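Local atomic coordinates of minor fimbrium subunit Mfa5 (PDB entry 6TO1), a protein that serves as an accessory subunit of the minor fimbriae, surface pili through which Porphyromonas gingivalis forms biofilms and adheres to host cells and other bacteria. Residues S176-E180 and I204-T209; G236-Q241 and Y338-A343; N276-N280 and V321-Y327; L146-I150 and I198-P203. All coordinates share one frame; numbering follows the deposited sequence.

Contact 1 (S176-E180 and I204-T209). With MG (magnesium ion), chain B; PO4 (phosphate ion), chain C.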
loop_
_atom_site.group_PDB
_atom_site.type_symbol
_atom_site.label_atom_id
_atom_site.label_comp_id
_atom_site.label_asym_id
_atom_site.label_seq_id
_atom_site.Cartn_x
_atom_site.Cartn_y
_atom_site.Cartn_z
ATOM N N SER A 176 18.460 -15.402 27.347
ATOM C CA SER A 176 18.737 -16.795 27.665
ATOM C C SER A 176 18.356 -17.005 29.125
ATOM O O SER A 176 18.182 -16.049 29.888
ATOM C CB SER A 176 20.199 -17.172 27.430
ATOM O OG SER A 176 21.036 -16.547 28.385
ATOM N N TYR A 177 18.196 -18.268 29.518
ATOM C CA TYR A 177 17.919 -18.501 30.906
ATOM C C TYR A 177 18.377 -19.885 31.332
ATOM O O TYR A 177 18.420 -20.837 30.546
ATOM C CB TYR A 177 16.423 -18.323 31.248
ATOM C CG TYR A 177 15.510 -19.372 30.651
ATOM C CD1 TYR A 177 15.146 -20.501 31.366
ATOM C CD2 TYR A 177 14.986 -19.221 29.381
ATOM C CE1 TYR A 177 14.308 -21.445 30.832
ATOM C CE2 TYR A 177 14.158 -20.162 28.846
ATOM C CZ TYR A 177 13.811 -21.274 29.574
ATOM O OH TYR A 177 12.952 -22.212 29.025
ATOM N N ASP A 178 18.720 -19.954 32.604
ATOM C CA ASP A 178 18.955 -21.201 33.319
ATOM C C ASP A 178 18.180 -21.082 34.634
ATOM O O ASP A 178 16.939 -21.017 34.629
ATOM C CB ASP A 178 20.448 -21.457 33.524
ATOM C CG ASP A 178 21.222 -20.223 33.948
ATOM O OD1 ASP A 178 21.142 -19.845 35.142
ATOM O OD2 ASP A 178 21.920 -19.630 33.062
ATOM N N HIS A 179 18.870 -21.083 35.774
ATOM C CA HIS A 179 18.148 -20.824 37.013
ATOM C C HIS A 179 17.792 -19.354 37.180
ATOM O O HIS A 179 17.064 -19.015 38.113
ATOM C CB HIS A 179 18.926 -21.316 38.252
ATOM C CG HIS A 179 20.310 -20.766 38.372
ATOM N ND1 HIS A 179 21.402 -21.414 37.837
ATOM C CD2 HIS A 179 20.781 -19.634 38.949
ATOM C CE1 HIS A 179 22.493 -20.713 38.098
ATOM N NE2 HIS A 179 22.143 -19.629 38.769
ATOM N N GLU A 180 18.251 -18.484 36.282
ATOM C CA GLU A 180 17.863 -17.082 36.241
ATOM C C GLU A 180 17.936 -16.630 34.784
ATOM O O GLU A 180 18.642 -17.242 33.975
ATOM C CB GLU A 180 18.784 -16.227 37.131
ATOM C CG GLU A 180 20.173 -16.237 36.586
ATOM C CD GLU A 180 21.218 -15.689 37.521
ATOM O OE1 GLU A 180 20.868 -14.948 38.455
ATOM O OE2 GLU A 180 22.406 -16.007 37.287
ATOM N N ILE A 204 23.708 -24.535 32.098
ATOM C CA ILE A 204 23.804 -24.176 33.502
ATOM C C ILE A 204 22.583 -24.762 34.204
ATOM O O ILE A 204 21.491 -24.774 33.635
ATOM C CB ILE A 204 23.871 -22.647 33.702
ATOM C CG1 ILE A 204 25.141 -22.089 33.055
ATOM C CG2 ILE A 204 23.805 -22.288 35.162
ATOM C CD1 ILE A 204 25.238 -20.572 33.080
ATOM N N TRP A 205 22.761 -25.248 35.431
ATOM C CA TRP A 205 21.652 -25.895 36.129
ATOM C C TRP A 205 20.448 -24.958 36.248
ATOM O O TRP A 205 20.585 -23.749 36.443
ATOM C CB TRP A 205 22.076 -26.373 37.550
ATOM C CG TRP A 205 22.518 -25.277 38.505
ATOM C CD1 TRP A 205 23.804 -24.801 38.704
ATOM C CD2 TRP A 205 21.678 -24.507 39.394
ATOM N NE1 TRP A 205 23.791 -23.782 39.630
ATOM C CE2 TRP A 205 22.509 -23.599 40.083
ATOM C CE3 TRP A 205 20.317 -24.515 39.679
ATOM C CZ2 TRP A 205 22.012 -22.692 41.009
ATOM C CZ3 TRP A 205 19.827 -23.603 40.590
ATOM C CH2 TRP A 205 20.672 -22.718 41.255
ATOM N N GLY A 206 19.251 -25.548 36.195
ATOM C CA GLY A 206 18.043 -24.815 36.512
ATOM C C GLY A 206 17.293 -24.394 35.263
ATOM O O GLY A 206 17.917 -23.966 34.303
ATOM N N THR A 207 15.967 -24.497 35.262
ATOM C CA THR A 207 15.162 -24.143 34.092
ATOM C C THR A 207 14.045 -23.196 34.536
ATOM O O THR A 207 12.907 -23.616 34.790
ATOM C CB THR A 207 14.617 -25.398 33.400
ATOM O OG1 THR A 207 15.669 -26.349 33.132
ATOM C CG2 THR A 207 13.913 -25.030 32.104
ATOM N N HIS A 208 14.366 -21.904 34.602
ATOM C CA HIS A 208 13.447 -20.871 35.115
ATOM C C HIS A 208 12.696 -20.239 33.942
ATOM O O HIS A 208 12.919 -19.093 33.548
ATOM C CB HIS A 208 14.237 -19.838 35.901
ATOM C CG HIS A 208 13.452 -19.066 36.917
ATOM N ND1 HIS A 208 12.216 -18.511 36.662
ATOM C CD2 HIS A 208 13.766 -18.715 38.183
ATOM C CE1 HIS A 208 11.801 -17.855 37.735
ATOM N NE2 HIS A 208 12.720 -17.978 38.677
ATOM N N THR A 209 11.838 -21.059 33.320
ATOM C CA THR A 209 11.147 -20.617 32.107
ATOM C C THR A 209 10.279 -19.392 32.393
ATOM O O THR A 209 10.229 -18.451 31.593
ATOM C CB THR A 209 10.355 -21.790 31.542
ATOM O OG1 THR A 209 11.259 -22.885 31.314
ATOM C CG2 THR A 209 9.646 -21.442 30.232
HETATM MG MG MG B . 16.194 -27.829 31.791
HETATM P P PO4 C . 17.698 -28.474 34.602
HETATM O O1 PO4 C . 19.123 -28.049 35.004
HETATM O O2 PO4 C . 16.685 -27.618 35.352
HETATM O O3 PO4 C . 17.526 -29.913 35.048
HETATM O O4 PO4 C . 17.520 -28.435 33.132
HETATM O O HOH W 1 14.899 -27.376 30.292
HETATM O O HOH W 2 14.685 -29.130 32.463
#
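Two hydrogen bonds hold the loop after strand 170-177 against the loop carrying Thr207. His208 N donates to Asp178 O at 2.7 Å, and His179 ND1 reaches Trp205 O at 2.8 Å, with the acceptor lying only 3° out of the imidazole plane. The same histidine ring stacks face to face on the six-membered ring of Trp205, centroids 3.7 Å apart and planes at 13°, so one residue is held both through its plane and over its face. A chi1 of 55°, with CG tucked between the backbone N and the carbonyl carbon, lays the imidazole over the indole; His179 CB makes a separate CH-pi contact over the same six-membered ring. Asp178 OD1 lies over the opposite imidazole face, near the rim, 3.1 Å above the plane.

On the far side of this loop Thr207 OG1 binds magnesium at 2.1 Å and hydrogen-bonds to O2 of a phosphate, probably from the crystallisation liquor, whose O4 is another ligand of the metal. Gly206 N donates to phosphate O1 at 2.8 Å. Ser135 and Ser137 complete the sphere with two waters, the serine-serine-threonine pattern of the metal-ion-dependent adhesion site of von Willebrand factor A domains.

Packing spreads outward from here. Ile204 CD1 sits 3.4 Å from Asp178 OD2, a carboxylate oxygen that bonds to His182 and Gln134, while Thr207 CG2 meets the edge of the Tyr177 ring. That ring joins the contact to the central sheet, resting on Val131 of strand 126-133 and Leu232 of strand 227-234. His208 ND1 caps helix 209-220 at Gly211 N, tying the metal loop to that helix.

Contact 2 (G236-Q241 and Y338-A343). With PO4 (phosphate ion), chain C.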
loop_
_atom_site.group_PDB
_atom_site.type_symbol
_atom_site.label_atom_id
_atom_site.label_comp_id
_atom_site.label_asym_id
_atom_site.label_seq_id
_atom_site.Cartn_x
_atom_site.Cartn_y
_atom_site.Cartn_z
ATOM N N GLY A 236 11.220 -27.863 27.420
ATOM C CA GLY A 236 9.847 -27.883 27.895
ATOM C C GLY A 236 9.651 -28.271 29.346
ATOM O O GLY A 236 8.517 -28.166 29.854
ATOM N N LEU A 237 10.676 -28.752 30.023
ATOM C CA LEU A 237 10.529 -29.139 31.423
ATOM C C LEU A 237 11.031 -28.029 32.340
ATOM O O LEU A 237 12.208 -27.989 32.709
ATOM C CB LEU A 237 11.262 -30.453 31.680
ATOM C CG LEU A 237 11.072 -31.021 33.087
ATOM C CD1 LEU A 237 9.564 -31.274 33.311
ATOM C CD2 LEU A 237 11.875 -32.265 33.364
ATOM N N ALA A 238 10.127 -27.132 32.750
ATOM C CA ALA A 238 10.511 -26.077 33.676
ATOM C C ALA A 238 10.764 -26.666 35.059
ATOM O O ALA A 238 10.065 -27.576 35.505
ATOM C CB ALA A 238 9.436 -24.980 33.731
ATOM N N THR A 239 11.779 -26.146 35.738
ATOM C CA THR A 239 12.134 -26.655 37.044
ATOM C C THR A 239 12.337 -25.565 38.092
ATOM O O THR A 239 12.702 -25.885 39.229
ATOM C CB THR A 239 13.417 -27.507 36.965
ATOM O OG1 THR A 239 14.501 -26.706 36.481
ATOM C CG2 THR A 239 13.228 -28.724 36.078
ATOM N N GLU A 240 12.143 -24.299 37.743
ATOM C CA GLU A 240 12.301 -23.173 38.662
ATOM C C GLU A 240 11.199 -22.161 38.394
ATOM O O GLU A 240 10.710 -22.054 37.265
ATOM C CB GLU A 240 13.652 -22.471 38.487
ATOM C CG GLU A 240 14.861 -23.401 38.611
ATOM C CD GLU A 240 15.410 -23.489 40.022
ATOM O OE1 GLU A 240 14.915 -22.778 40.928
ATOM O OE2 GLU A 240 16.344 -24.302 40.239
ATOM N N GLN A 241 10.838 -21.392 39.419
ATOM C CA GLN A 241 9.837 -20.348 39.257
ATOM C C GLN A 241 10.001 -19.288 40.341
ATOM O O GLN A 241 10.788 -19.432 41.284
ATOM C CB GLN A 241 8.421 -20.938 39.279
ATOM C CG GLN A 241 7.944 -21.335 40.659
ATOM C CD GLN A 241 6.453 -21.631 40.692
ATOM O OE1 GLN A 241 6.010 -22.684 40.276
ATOM N NE2 GLN A 241 5.678 -20.681 41.172
ATOM N N TYR A 338 4.658 -26.626 44.126
ATOM C CA TYR A 338 4.810 -25.673 43.032
ATOM C C TYR A 338 5.148 -26.449 41.760
ATOM O O TYR A 338 5.849 -27.466 41.793
ATOM C CB TYR A 338 5.883 -24.632 43.363
ATOM C CG TYR A 338 5.543 -23.814 44.609
ATOM C CD1 TYR A 338 4.695 -22.712 44.543
ATOM C CD2 TYR A 338 6.061 -24.171 45.855
ATOM C CE1 TYR A 338 4.364 -21.996 45.686
ATOM C CE2 TYR A 338 5.771 -23.436 46.991
ATOM C CZ TYR A 338 4.900 -22.380 46.908
ATOM O OH TYR A 338 4.592 -21.656 48.039
ATOM N N PHE A 339 4.621 -25.975 40.638
ATOM C CA PHE A 339 4.655 -26.660 39.352
ATOM C C PHE A 339 5.188 -25.666 38.330
ATOM O O PHE A 339 4.413 -24.932 37.697
ATOM C CB PHE A 339 3.252 -27.169 39.022
ATOM C CG PHE A 339 3.136 -27.929 37.725
ATOM C CD1 PHE A 339 4.230 -28.536 37.129
ATOM C CD2 PHE A 339 1.905 -28.037 37.124
ATOM C CE1 PHE A 339 4.097 -29.220 35.942
ATOM C CE2 PHE A 339 1.745 -28.719 35.943
ATOM C CZ PHE A 339 2.847 -29.313 35.340
ATOM N N PRO A 340 6.513 -25.579 38.171
ATOM C CA PRO A 340 7.063 -24.538 37.281
ATOM C C PRO A 340 6.542 -24.543 35.862
ATOM O O PRO A 340 6.439 -23.457 35.267
ATOM C CB PRO A 340 8.581 -24.800 37.348
ATOM C CG PRO A 340 8.778 -25.182 38.776
ATOM C CD PRO A 340 7.562 -26.088 39.093
ATOM N N CYS A 341 6.180 -25.696 35.285
ATOM C CA CYS A 341 5.617 -25.666 33.950
ATOM C C CYS A 341 4.332 -24.836 33.920
ATOM O O CYS A 341 4.097 -24.072 32.980
ATOM C CB CYS A 341 5.320 -27.073 33.438
ATOM S SG CYS A 341 6.701 -28.099 32.933
ATOM N N ASN A 342 3.481 -24.992 34.937
ATOM C CA ASN A 342 2.262 -24.196 35.030
ATOM C C ASN A 342 2.576 -22.732 35.323
ATOM O O ASN A 342 1.910 -21.850 34.808
ATOM C CB ASN A 342 1.340 -24.762 36.124
ATOM C CG ASN A 342 0.157 -25.554 35.551
ATOM O OD1 ASN A 342 0.103 -25.842 34.351
ATOM N ND2 ASN A 342 -0.771 -25.899 36.409
ATOM N N ALA A 343 3.594 -22.444 36.143
ATOM C CA ALA A 343 3.957 -21.045 36.362
ATOM C C ALA A 343 4.392 -20.366 35.059
ATOM O O ALA A 343 4.117 -19.179 34.846
ATOM C CB ALA A 343 5.065 -20.932 37.400
HETATM P P PO4 C . 17.698 -28.474 34.602
HETATM O O1 PO4 C . 19.123 -28.049 35.004
HETATM O O2 PO4 C . 16.685 -27.618 35.352
HETATM O O3 PO4 C . 17.526 -29.913 35.048
HETATM O O4 PO4 C . 17.520 -28.435 33.132
HETATM O O HOH W 3 7.463 -28.179 36.193
HETATM O O HOH W 4 8.967 -21.759 35.202
HETATM O O HOH W 5 3.447 -23.368 40.746
#
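Pro340 and Ala238 form the dense part of this contact. Ala238 CB lies 3.7 Å from Pro340 CB, and the proline ring presses on the backbone of Thr239 and Glu240, its CB 3.5 Å from Glu240 O. Cys341 SG extends the packing: its chi1 of -74°, anti to the carbonyl carbon, brings the sulfur to Ala238 N, which donates a weak hydrogen bond over 3.6 Å, and past Leu237 CD1. At the other end the amide of Gln241 lies against Ala343, with OE1 3.5 Å from Ala343 CB, and stands steeply to the Tyr338 ring, 72° between their planes.

Between these patches the join is looser and runs through water. One water donates to Ala238 O and accepts from Cys341 N, a second donates to both Glu240 O and Pro340 O, and a third donates to Gln241 OE1 at 2.7 Å while accepting from Phe339 N. The three waters thus link oxygens of the loop to backbone groups at the N-terminal end of helix 340-353.

The loop's outward side belongs to the metal site. Thr239 OG1 hydrogen-bonds to phosphate O2 at 2.6 Å and accepts from Thr207 N, placing it in the second shell of the magnesium. Glu240 forms a salt bridge with Arg315. Leu237 and Phe339 pack on Leu370 of helix 369-378, Ala238 touches Thr209 of helix 209-220, and Phe339 also reaches helix 262-272. The loop leaving strand 227-234 is therefore wedged between the adhesion-site loops and the start of helix 340-353.

Contact 3 (N276-N280 and V321-Y327). With CA (calcium ion), chain F.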
loop_
_atom_site.group_PDB
_atom_site.type_symbol
_atom_site.label_atom_id
_atom_site.label_comp_id
_atom_site.label_asym_id
_atom_site.label_seq_id
_atom_site.Cartn_x
_atom_site.Cartn_y
_atom_site.Cartn_z
ATOM N N ASN A 276 12.602 -38.388 40.234
ATOM C CA ASN A 276 12.907 -37.603 39.048
ATOM C C ASN A 276 12.174 -36.256 39.062
ATOM O O ASN A 276 12.628 -35.293 38.425
ATOM C CB ASN A 276 12.500 -38.358 37.784
ATOM C CG ASN A 276 13.452 -39.490 37.435
ATOM O OD1 ASN A 276 14.468 -39.694 38.089
ATOM N ND2 ASN A 276 13.128 -40.220 36.383
ATOM N N TYR A 277 11.036 -36.182 39.753
ATOM C CA TYR A 277 10.141 -35.028 39.689
ATOM C C TYR A 277 10.235 -34.111 40.889
ATOM O O TYR A 277 10.149 -32.894 40.728
ATOM C CB TYR A 277 8.700 -35.507 39.583
ATOM C CG TYR A 277 8.316 -35.872 38.189
ATOM C CD1 TYR A 277 7.717 -34.938 37.362
ATOM C CD2 TYR A 277 8.548 -37.126 37.692
ATOM C CE1 TYR A 277 7.356 -35.251 36.092
ATOM C CE2 TYR A 277 8.174 -37.460 36.385
ATOM C CZ TYR A 277 7.606 -36.509 35.589
ATOM O OH TYR A 277 7.231 -36.786 34.287
ATOM N N VAL A 278 10.360 -34.654 42.098
ATOM C CA VAL A 278 10.060 -33.894 43.304
ATOM C C VAL A 278 11.355 -33.418 43.952
ATOM O O VAL A 278 12.217 -34.231 44.305
ATOM C CB VAL A 278 9.230 -34.718 44.294
ATOM C CG1 VAL A 278 8.906 -33.893 45.499
ATOM C CG2 VAL A 278 7.964 -35.218 43.637
ATOM N N SER A 279 11.449 -32.101 44.145
ATOM C CA SER A 279 12.523 -31.438 44.871
ATOM C C SER A 279 13.028 -32.257 46.049
ATOM O O SER A 279 12.318 -32.419 47.048
ATOM C CB SER A 279 12.036 -30.087 45.391
ATOM O OG SER A 279 10.933 -30.263 46.265
ATOM N N ASN A 280 14.269 -32.727 45.945
ATOM C CA ASN A 280 14.934 -33.360 47.079
ATOM C C ASN A 280 16.445 -33.289 46.905
ATOM O O ASN A 280 16.952 -33.578 45.820
ATOM C CB ASN A 280 14.528 -34.807 47.213
ATOM C CG ASN A 280 15.288 -35.507 48.343
ATOM O OD1 ASN A 280 15.352 -34.988 49.464
ATOM N ND2 ASN A 280 15.907 -36.647 48.035
ATOM N N VAL A 321 16.782 -27.078 46.939
ATOM C CA VAL A 321 16.733 -27.410 45.517
ATOM C C VAL A 321 15.312 -27.179 45.003
ATOM O O VAL A 321 14.375 -26.971 45.772
ATOM C CB VAL A 321 17.174 -28.865 45.221
ATOM C CG1 VAL A 321 18.614 -29.116 45.698
ATOM C CG2 VAL A 321 16.216 -29.872 45.845
ATOM N N ALA A 322 15.163 -27.254 43.683
ATOM C CA ALA A 322 13.859 -27.097 43.037
ATOM C C ALA A 322 13.592 -28.356 42.227
ATOM O O ALA A 322 14.038 -29.433 42.618
ATOM C CB ALA A 322 13.822 -25.839 42.183
ATOM N N GLY A 323 12.894 -28.256 41.105
ATOM C CA GLY A 323 12.463 -29.456 40.415
ATOM C C GLY A 323 11.197 -29.212 39.607
ATOM O O GLY A 323 10.583 -28.153 39.673
ATOM N N ALA A 324 10.819 -30.238 38.832
ATOM C CA ALA A 324 9.546 -30.213 38.106
ATOM C C ALA A 324 8.378 -29.997 39.049
ATOM O O ALA A 324 7.378 -29.368 38.672
ATOM C CB ALA A 324 9.361 -31.512 37.331
ATOM N N LEU A 325 8.495 -30.491 40.284
ATOM C CA LEU A 325 7.575 -30.174 41.370
ATOM C C LEU A 325 8.410 -29.750 42.568
ATOM O O LEU A 325 9.427 -30.391 42.877
ATOM C CB LEU A 325 6.697 -31.355 41.743
ATOM C CG LEU A 325 5.631 -31.764 40.724
ATOM C CD1 LEU A 325 4.946 -33.018 41.264
ATOM C CD2 LEU A 325 4.663 -30.648 40.433
ATOM N N VAL A 326 8.001 -28.672 43.235
ATOM C CA VAL A 326 8.692 -28.192 44.429
ATOM C C VAL A 326 7.736 -28.287 45.613
ATOM O O VAL A 326 6.736 -27.561 45.703
ATOM C CB VAL A 326 9.226 -26.772 44.261
ATOM C CG1 VAL A 326 10.106 -26.387 45.499
ATOM C CG2 VAL A 326 10.058 -26.645 43.015
ATOM N N TYR A 327 8.057 -29.176 46.535
ATOM C CA TYR A 327 7.242 -29.398 47.717
ATOM C C TYR A 327 7.117 -28.134 48.552
ATOM O O TYR A 327 8.093 -27.412 48.753
ATOM C CB TYR A 327 7.898 -30.531 48.522
ATOM C CG TYR A 327 7.217 -30.916 49.793
ATOM C CD1 TYR A 327 5.861 -31.172 49.831
ATOM C CD2 TYR A 327 7.959 -31.054 50.974
ATOM C CE1 TYR A 327 5.241 -31.532 51.030
ATOM C CE2 TYR A 327 7.357 -31.414 52.155
ATOM C CZ TYR A 327 6.001 -31.656 52.174
ATOM O OH TYR A 327 5.424 -32.019 53.363
HETATM CA CA CA F . 17.395 -34.597 51.317
HETATM O O HOH W 6 12.749 -32.533 38.383
HETATM O O HOH W 7 15.438 -32.500 43.134
#
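Ser279 N donates to Leu325 O at 2.9 Å, almost straight at 175°, and the hydroxyl of the same serine takes a second backbone group: Tyr327 N donates to Ser279 OG at 3.1 Å. The OG is placed for this by a chi1 of 60°, which sets it between the serine's own N and carbonyl carbon. In the reverse direction Leu325 N donates to Tyr277 O at 3.0 Å. The two backbone bonds flank Val278 and make a single beta bridge between it and Leu325, just where the chain leaves helix 274-277.

Two waters bridge the edges. One links Asn276 O to Ala324 N; the other accepts from Asn280 N and gives a weak bond to Ala322 O. Ala322 O also receives the CA-H of Ser279, with 3.4 Å between Ser279 CA and that oxygen.

The side chains add modest packing. Ala324 CB lies 3.8 Å from Tyr277 CD1, and Val321 CG2 sits 3.5 Å from Asn280 N. Beyond the serine, Asn280 turns outward and its OD1 binds calcium at 2.8 Å, with Asn281, Thr284, Leu286 and Asp319 as further ligands, so the bridge lies shortly before the first calcium ligand in the chain. Tyr277 and Leu325 lean on Val266 and Ala270 of helix 262-272, while Val326 pairs with Tyr338 of strand 336-338.

Contact 4 (L146-I150 and I198-P203)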
loop_
_atom_site.group_PDB
_atom_site.type_symbol
_atom_site.label_atom_id
_atom_site.label_comp_id
_atom_site.label_asym_id
_atom_site.label_seq_id
_atom_site.Cartn_x
_atom_site.Cartn_y
_atom_site.Cartn_z
ATOM N N LEU A 146 21.004 -28.266 23.029
ATOM C CA LEU A 146 21.546 -26.908 22.989
ATOM C C LEU A 146 22.235 -26.643 21.651
ATOM O O LEU A 146 22.126 -25.545 21.092
ATOM C CB LEU A 146 22.500 -26.675 24.161
ATOM C CG LEU A 146 22.950 -25.220 24.309
ATOM C CD1 LEU A 146 21.741 -24.256 24.414
ATOM C CD2 LEU A 146 23.885 -25.015 25.491
ATOM N N LYS A 147 22.928 -27.648 21.104
ATOM C CA LYS A 147 23.568 -27.450 19.805
ATOM C C LYS A 147 22.535 -27.085 18.751
ATOM O O LYS A 147 22.771 -26.191 17.925
ATOM C CB LYS A 147 24.378 -28.695 19.404
ATOM C CG LYS A 147 25.801 -28.686 20.019
ATOM C CD LYS A 147 26.363 -30.096 20.264
ATOM C CE LYS A 147 26.476 -30.915 18.979
ATOM N NZ LYS A 147 27.373 -32.108 19.145
ATOM N N SER A 148 21.351 -27.721 18.799
ATOM C CA SER A 148 20.299 -27.436 17.827
ATOM C C SER A 148 19.664 -26.073 18.086
ATOM O O SER A 148 19.317 -25.357 17.142
ATOM C CB SER A 148 19.221 -28.527 17.873
ATOM O OG SER A 148 18.185 -28.249 16.963
ATOM N N ALA A 149 19.498 -25.699 19.357
ATOM C CA ALA A 149 19.000 -24.362 19.655
ATOM C C ALA A 149 19.953 -23.293 19.123
ATOM O O ALA A 149 19.515 -22.258 18.611
ATOM C CB ALA A 149 18.807 -24.201 21.163
ATOM N N ILE A 150 21.263 -23.525 19.250
ATOM C CA ILE A 150 22.255 -22.553 18.793
ATOM C C ILE A 150 22.237 -22.440 17.273
ATOM O O ILE A 150 22.288 -21.334 16.711
ATOM C CB ILE A 150 23.648 -22.949 19.320
ATOM C CG1 ILE A 150 23.755 -22.655 20.807
ATOM C CG2 ILE A 150 24.755 -22.257 18.543
ATOM C CD1 ILE A 150 24.977 -23.279 21.473
ATOM N N ILE A 198 24.196 -16.011 20.747
ATOM C CA ILE A 198 23.598 -17.341 20.678
ATOM C C ILE A 198 24.677 -18.409 20.697
ATOM O O ILE A 198 24.536 -19.447 21.360
ATOM C CB ILE A 198 22.704 -17.449 19.429
ATOM C CG1 ILE A 198 21.539 -16.462 19.521
ATOM C CG2 ILE A 198 22.251 -18.873 19.232
ATOM C CD1 ILE A 198 20.707 -16.403 18.273
ATOM N N ARG A 199 25.787 -18.178 19.980
ATOM C CA ARG A 199 26.875 -19.152 19.971
ATOM C C ARG A 199 27.530 -19.295 21.334
ATOM O O ARG A 199 28.160 -20.326 21.595
ATOM C CB ARG A 199 27.943 -18.767 18.930
ATOM C CG ARG A 199 27.493 -19.043 17.520
ATOM C CD ARG A 199 28.664 -18.989 16.532
ATOM N NE ARG A 199 29.346 -17.716 16.642
ATOM C CZ ARG A 199 29.037 -16.643 15.928
ATOM N NH1 ARG A 199 28.064 -16.694 15.035
ATOM N NH2 ARG A 199 29.718 -15.519 16.101
ATOM N N ALA A 200 27.367 -18.323 22.225
ATOM C CA ALA A 200 28.006 -18.405 23.533
ATOM C C ALA A 200 27.124 -19.059 24.606
ATOM O O ALA A 200 27.515 -19.068 25.782
ATOM C CB ALA A 200 28.419 -17.016 24.024
ATOM N N LEU A 201 25.947 -19.564 24.236
ATOM C CA LEU A 201 25.092 -20.257 25.192
ATOM C C LEU A 201 25.825 -21.466 25.757
ATOM O O LEU A 201 26.539 -22.167 25.037
ATOM C CB LEU A 201 23.804 -20.721 24.513
ATOM C CG LEU A 201 22.845 -19.671 23.965
ATOM C CD1 LEU A 201 21.690 -20.421 23.256
ATOM C CD2 LEU A 201 22.307 -18.751 25.036
ATOM N N THR A 202 25.599 -21.739 27.040
ATOM C CA THR A 202 26.292 -22.814 27.713
ATOM C C THR A 202 25.384 -23.398 28.786
ATOM O O THR A 202 24.643 -22.644 29.431
ATOM C CB THR A 202 27.591 -22.268 28.328
ATOM O OG1 THR A 202 28.435 -23.342 28.736
ATOM C CG2 THR A 202 27.268 -21.401 29.514
ATOM N N PRO A 203 25.405 -24.708 28.994
ATOM C CA PRO A 203 24.427 -25.316 29.921
ATOM C C PRO A 203 24.728 -25.014 31.379
ATOM O O PRO A 203 25.836 -25.243 31.860
ATOM C CB PRO A 203 24.536 -26.820 29.631
ATOM C CG PRO A 203 25.335 -26.952 28.377
ATOM C CD PRO A 203 26.182 -25.722 28.252
#
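Leu146 and Ile150, one turn apart on helix 143-160, meet the end of helix 191-199 and the loop after it through apolar contact. Each methyl of Leu146 has its own partner: CD1 lies 4.0 Å from Leu201 CD1, and CD2 touches Pro203 CD at 3.7 Å. Having CG anti to the backbone N (chi1 -171°) swings this fork out toward the loop. The Ile150 and Leu201 side chains run antiparallel alongside one another, with Ile150 CG1 3.9 Å from Leu201 CD1, so the leucine methyl is shared by both helix residues.

In the alpha/beta sandwich of the von Willebrand factor A domain, these helices lie together on one side of the central sheet. Leu201 continues inward to Ile132 of strand 126-133 and Ser176 of strand 170-177, and Ile198 reaches Leu174.

Side chains also press on backbone. Ile150 CG1 sits 3.3 Å from Ile198 O, a carbonyl that accepts Leu201 N in the turn ending the helix. In return Ile198 CG2 lies 3.5 Å from Ile150 O, which accepts a hydrogen bond from Gln154 NE2.

Polar links are peripheral: Arg199 NH1 bonds to Gln154 OE1 on the neighbouring helix, and Thr202 N to Gln134 OE1.

How the contacts relate
From the N terminus, helix 143-160 opens contact 4 and strand 170-177 opens contact 1; the run 198-209 then closes both in the same order, so the two loops cross, and their segments adjoin in the space between helix and sheet. Contact 2 starts later, after strand 227-234, and closes at helix 340-353. Contact 3 opens and closes wholly within that long excursion. Contacts 1 and 2 adjoin at the magnesium site, and contacts 2 and 3 are joined by a backbone bond from Gly323 N to Thr239 O. Together they connect a flanking helix, the magnesium loops and the calcium-bearing insertion.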